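Local coordinates for putative uncharacterized protein (Dictyostelium purpureum, PDB 4R12) that is nicastrin, probably an essential, putatively substrate-recruiting subunit of the gamma-secretase complex, which cleaves membrane proteins such as Notch within the membrane, at residues Y280-C290 with R305-F316. Numbering follows the deposited sequence.
With NAG (2-acetamido-2-deoxy-beta-D-glucopyranose), chain B.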
loop_
_atom_site.group_PDB
_atom_site.type_symbol
_atom_site.label_atom_id
_atom_site.label_comp_id
_atom_site.label_asym_id
_atom_site.label_seq_id
_atom_site.Cartn_x
_atom_site.Cartn_y
_atom_site.Cartn_z
ATOM N N TYR A 280 0.328 4.490 15.353
ATOM C CA TYR A 280 0.987 3.634 16.337
ATOM C C TYR A 280 2.370 4.185 16.682
ATOM O O TYR A 280 2.745 4.238 17.844
ATOM C CB TYR A 280 1.089 2.202 15.808
ATOM C CG TYR A 280 1.417 1.122 16.825
ATOM C CD1 TYR A 280 2.725 0.913 17.258
ATOM C CD2 TYR A 280 0.423 0.259 17.296
ATOM C CE1 TYR A 280 3.031 -0.096 18.162
ATOM C CE2 TYR A 280 0.721 -0.752 18.197
ATOM C CZ TYR A 280 2.026 -0.927 18.626
ATOM O OH TYR A 280 2.333 -1.940 19.505
ATOM N N PHE A 281 3.115 4.607 15.663
ATOM C CA PHE A 281 4.453 5.149 15.882
ATOM C C PHE A 281 4.386 6.407 16.757
ATOM O O PHE A 281 5.124 6.526 17.729
ATOM C CB PHE A 281 5.139 5.452 14.539
ATOM C CG PHE A 281 6.600 5.798 14.661
ATOM C CD1 PHE A 281 7.543 4.804 14.876
ATOM C CD2 PHE A 281 7.034 7.109 14.540
ATOM C CE1 PHE A 281 8.893 5.113 14.974
ATOM C CE2 PHE A 281 8.390 7.427 14.637
ATOM C CZ PHE A 281 9.315 6.433 14.859
ATOM N N ILE A 282 3.494 7.332 16.406
ATOM C CA ILE A 282 3.297 8.559 17.196
ATOM C C ILE A 282 2.892 8.238 18.637
ATOM O O ILE A 282 3.421 8.822 19.588
ATOM C CB ILE A 282 2.233 9.472 16.563
ATOM C CG1 ILE A 282 2.781 10.095 15.283
ATOM C CG2 ILE A 282 1.780 10.575 17.553
ATOM C CD1 ILE A 282 1.704 10.639 14.366
ATOM N N ASN A 283 1.962 7.300 18.792
ATOM C CA ASN A 283 1.552 6.877 20.126
ATOM C C ASN A 283 2.743 6.394 20.950
ATOM O O ASN A 283 2.867 6.731 22.130
ATOM C CB ASN A 283 0.490 5.781 20.047
ATOM C CG ASN A 283 -0.130 5.486 21.397
ATOM O OD1 ASN A 283 -0.696 6.372 22.025
ATOM N ND2 ASN A 283 -0.028 4.238 21.848
ATOM N N ASP A 284 3.631 5.630 20.325
ATOM C CA ASP A 284 4.805 5.129 21.031
ATOM C C ASP A 284 5.792 6.248 21.363
ATOM O O ASP A 284 6.371 6.274 22.451
ATOM C CB ASP A 284 5.496 4.027 20.218
ATOM C CG ASP A 284 4.864 2.654 20.448
ATOM O OD1 ASP A 284 3.912 2.568 21.255
ATOM O OD2 ASP A 284 5.327 1.664 19.843
ATOM N N LEU A 285 5.974 7.180 20.436
ATOM C CA LEU A 285 6.839 8.325 20.698
ATOM C C LEU A 285 6.404 9.118 21.936
ATOM O O LEU A 285 7.236 9.604 22.692
ATOM C CB LEU A 285 6.871 9.265 19.492
ATOM C CG LEU A 285 7.543 8.731 18.235
ATOM C CD1 LEU A 285 7.614 9.836 17.196
ATOM C CD2 LEU A 285 8.934 8.192 18.574
ATOM N N LEU A 286 5.096 9.252 22.120
ATOM C CA LEU A 286 4.565 10.115 23.166
ATOM C C LEU A 286 4.279 9.370 24.461
ATOM O O LEU A 286 4.315 9.961 25.533
ATOM C CB LEU A 286 3.291 10.801 22.685
ATOM C CG LEU A 286 3.412 11.763 21.498
ATOM C CD1 LEU A 286 2.024 12.152 21.005
ATOM C CD2 LEU A 286 4.222 12.997 21.870
ATOM N N ASN A 287 4.004 8.072 24.368
ATOM C CA ASN A 287 3.443 7.344 25.504
ATOM C C ASN A 287 4.148 6.064 25.933
ATOM O O ASN A 287 3.857 5.540 27.003
ATOM C CB ASN A 287 1.983 7.001 25.206
ATOM C CG ASN A 287 1.146 8.229 24.974
ATOM O OD1 ASN A 287 1.301 9.235 25.669
ATOM N ND2 ASN A 287 0.266 8.171 23.980
ATOM N N PHE A 288 5.060 5.543 25.121
ATOM C CA PHE A 288 5.588 4.219 25.423
ATOM C C PHE A 288 6.417 4.194 26.701
ATOM O O PHE A 288 7.285 5.036 26.918
ATOM C CB PHE A 288 6.426 3.675 24.266
ATOM C CG PHE A 288 6.950 2.289 24.511
ATOM C CD1 PHE A 288 6.109 1.196 24.427
ATOM C CD2 PHE A 288 8.282 2.081 24.837
ATOM C CE1 PHE A 288 6.584 -0.083 24.657
ATOM C CE2 PHE A 288 8.766 0.805 25.065
ATOM C CZ PHE A 288 7.918 -0.279 24.976
ATOM N N GLN A 289 6.131 3.209 27.543
ATOM C CA GLN A 289 6.973 2.910 28.689
ATOM C C GLN A 289 7.197 1.402 28.768
ATOM O O GLN A 289 6.243 0.623 28.769
ATOM C CB GLN A 289 6.337 3.438 29.977
ATOM C CG GLN A 289 7.321 4.170 30.871
ATOM C CD GLN A 289 6.631 5.109 31.840
ATOM O OE1 GLN A 289 6.487 6.300 31.568
ATOM N NE2 GLN A 289 6.198 4.575 32.978
ATOM N N CYS A 290 8.458 0.984 28.801
ATOM C CA CYS A 290 8.769 -0.436 28.899
ATOM C C CYS A 290 8.870 -0.870 30.361
ATOM O O CYS A 290 9.630 -0.289 31.132
ATOM C CB CYS A 290 10.069 -0.763 28.170
ATOM S SG CYS A 290 10.513 -2.520 28.218
ATOM N N ARG A 305 8.104 -4.972 22.199
ATOM C CA ARG A 305 8.637 -4.223 21.064
ATOM C C ARG A 305 9.960 -4.861 20.653
ATOM O O ARG A 305 10.866 -5.044 21.476
ATOM C CB ARG A 305 8.848 -2.750 21.413
ATOM C CG ARG A 305 7.595 -2.019 21.871
ATOM C CD ARG A 305 6.602 -1.801 20.733
ATOM N NE ARG A 305 5.559 -0.859 21.135
ATOM C CZ ARG A 305 4.449 -1.209 21.778
ATOM N NH1 ARG A 305 4.235 -2.484 22.086
ATOM N NH2 ARG A 305 3.558 -0.287 22.121
ATOM N N ALA A 306 10.081 -5.194 19.379
ATOM C CA ALA A 306 11.264 -5.891 18.896
ATOM C C ALA A 306 12.477 -4.964 18.730
ATOM O O ALA A 306 13.591 -5.431 18.495
ATOM C CB ALA A 306 10.944 -6.582 17.579
ATOM N N ASP A 307 12.263 -3.659 18.852
ATOM C CA ASP A 307 13.324 -2.684 18.580
ATOM C C ASP A 307 13.018 -1.365 19.290
ATOM O O ASP A 307 11.981 -0.748 19.043
ATOM C CB ASP A 307 13.466 -2.474 17.065
ATOM C CG ASP A 307 14.748 -1.748 16.677
ATOM O OD1 ASP A 307 15.350 -1.064 17.532
ATOM O OD2 ASP A 307 15.144 -1.859 15.495
ATOM N N LEU A 308 13.922 -0.929 20.167
ATOM C CA LEU A 308 13.661 0.242 21.007
ATOM C C LEU A 308 14.364 1.517 20.521
ATOM O O LEU A 308 14.403 2.513 21.242
ATOM C CB LEU A 308 14.074 -0.052 22.456
ATOM C CG LEU A 308 13.201 -1.053 23.217
ATOM C CD1 LEU A 308 13.806 -1.388 24.573
ATOM C CD2 LEU A 308 11.793 -0.510 23.378
ATOM N N ALA A 309 14.898 1.492 19.301
ATOM C CA ALA A 309 15.623 2.643 18.772
ATOM C C ALA A 309 14.764 3.901 18.787
ATOM O O ALA A 309 15.256 4.994 19.072
ATOM C CB ALA A 309 16.116 2.361 17.357
ATOM N N PHE A 310 13.478 3.739 18.495
ATOM C CA PHE A 310 12.553 4.872 18.474
ATOM C C PHE A 310 12.531 5.590 19.823
ATOM O O PHE A 310 12.442 6.814 19.886
ATOM C CB PHE A 310 11.127 4.422 18.094
ATOM C CG PHE A 310 10.418 3.637 19.172
ATOM C CD1 PHE A 310 9.657 4.281 20.138
ATOM C CD2 PHE A 310 10.506 2.251 19.213
ATOM C CE1 PHE A 310 9.009 3.560 21.136
ATOM C CE2 PHE A 310 9.860 1.522 20.197
ATOM C CZ PHE A 310 9.107 2.176 21.160
ATOM N N GLN A 311 12.606 4.821 20.902
ATOM C CA GLN A 311 12.551 5.402 22.241
ATOM C C GLN A 311 13.882 6.048 22.570
ATOM O O GLN A 311 13.939 7.131 23.146
ATOM C CB GLN A 311 12.212 4.343 23.292
ATOM C CG GLN A 311 12.084 4.911 24.705
ATOM C CD GLN A 311 11.907 3.834 25.758
ATOM O OE1 GLN A 311 12.704 2.894 25.846
ATOM N NE2 GLN A 311 10.859 3.961 26.562
ATOM N N THR A 312 14.953 5.366 22.183
ATOM C CA THR A 312 16.305 5.827 22.443
ATOM C C THR A 312 16.650 7.128 21.712
ATOM O O THR A 312 17.318 8.000 22.264
ATOM C CB THR A 312 17.327 4.737 22.040
ATOM O OG1 THR A 312 17.023 3.514 22.723
ATOM C CG2 THR A 312 18.746 5.166 22.374
ATOM N N GLN A 313 16.178 7.269 20.477
ATOM C CA GLN A 313 16.694 8.310 19.595
ATOM C C GLN A 313 15.715 9.391 19.154
ATOM O O GLN A 313 16.136 10.493 18.769
ATOM C CB GLN A 313 17.266 7.671 18.327
ATOM C CG GLN A 313 18.362 6.660 18.561
ATOM C CD GLN A 313 18.952 6.173 17.258
ATOM O OE1 GLN A 313 19.309 6.974 16.394
ATOM N NE2 GLN A 313 19.048 4.855 17.101
ATOM N N ILE A 314 14.428 9.085 19.146
ATOM C CA ILE A 314 13.488 10.013 18.541
ATOM C C ILE A 314 12.656 10.722 19.592
ATOM O O ILE A 314 11.923 10.114 20.374
ATOM C CB ILE A 314 12.558 9.317 17.513
ATOM C CG1 ILE A 314 13.393 8.759 16.353
ATOM C CG2 ILE A 314 11.531 10.310 16.953
ATOM C CD1 ILE A 314 12.576 8.018 15.316
ATOM N N ASN A 315 12.805 12.033 19.662
ATOM C CA ASN A 315 11.994 12.900 20.502
ATOM C C ASN A 315 10.941 13.567 19.651
ATOM O O ASN A 315 11.266 14.301 18.789
ATOM C CB ASN A 315 12.886 13.939 21.162
ATOM C CG ASN A 315 12.138 14.877 22.082
ATOM O OD1 ASN A 315 10.953 15.024 21.996
ATOM N ND2 ASN A 315 12.863 15.523 22.953
ATOM N N PHE A 316 9.681 13.274 19.895
ATOM C CA PHE A 316 8.610 13.798 19.092
ATOM C C PHE A 316 8.710 15.287 18.907
ATOM O O PHE A 316 8.545 15.781 17.843
ATOM C CB PHE A 316 7.249 13.452 19.674
ATOM C CG PHE A 316 6.094 13.945 18.859
ATOM C CD1 PHE A 316 5.599 13.205 17.842
ATOM C CD2 PHE A 316 5.497 15.136 19.133
ATOM C CE1 PHE A 316 4.544 13.640 17.094
ATOM C CE2 PHE A 316 4.437 15.578 18.413
ATOM C CZ PHE A 316 3.955 14.830 17.382
HETATM C C1 NAG B . 12.443 16.738 23.602
HETATM C C2 NAG B . 13.096 16.769 24.957
HETATM C C3 NAG B . 12.868 18.065 25.700
HETATM C C4 NAG B . 12.726 19.297 24.844
HETATM C C5 NAG B . 12.173 19.015 23.462
HETATM C C6 NAG B . 12.325 20.169 22.516
HETATM C C7 NAG B . 13.341 14.945 26.453
HETATM C C8 NAG B . 12.715 13.684 26.930
HETATM N N2 NAG B . 12.552 15.739 25.779
HETATM O O3 NAG B . 13.934 18.276 26.612
HETATM O O4 NAG B . 11.712 19.953 25.557
HETATM O O5 NAG B . 12.838 17.900 22.928
HETATM O O6 NAG B . 13.689 20.487 22.371
HETATM O O7 NAG B . 14.481 15.212 26.674
HETATM O O HOH W 1 10.426 2.923 28.948
#
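D284 OD2 takes two bonds: one from R305 NE across the contact, at 2.8 Å, and one from H546 of strand 542-548. Its partner oxygen OD1 receives R305 NH2 at 3.0 Å along a nearly straight path (173°). The arginine thus grips the carboxylate side-on, one nitrogen to each oxygen, both on the syn side. A bend at chi2 (-70°) turns the R305 chain so that its guanidinium slots between two aromatic residues of the other segment. F288 CE1 lies over the centre of one face, and Y280 OH lies over the opposite face, 3.2 Å from R305 CZ; that hydroxyl makes no hydrogen bond to the arginine but is bonded to N547. An alanine in place of R305 would probably leave the D284 carboxylate with H546 but without its charged mate, and the F288 ring without its packing against the arginine CG. F310 CZ lies over one face of F288, off toward the rim, its edge toward that face in an offset edge-to-face pair, planes at 67°. Q311 NE2 sits at the F288 rim and shares a water with the backbone N of C290, just where C290 is tied to C300 by a disulfide. Beyond F310 the contact turns wholly apolar: L285 CD2 meets I314 CG2 at 3.7 Å, and I314 CD1 reaches the edge of the F281 ring in its plane. L286 lies over a face of F316 while L285 CD1 touches that ring's edge; N315, its CB pointing away from the helix, carries the N-linked sugar on ND2. Here, within the nicastrin large lobe, related to the zinc exopeptidase fold, the chain returning from the loop closed by C290-C300 is held to helix 276-287 by a salt bridge and an aromatic cluster.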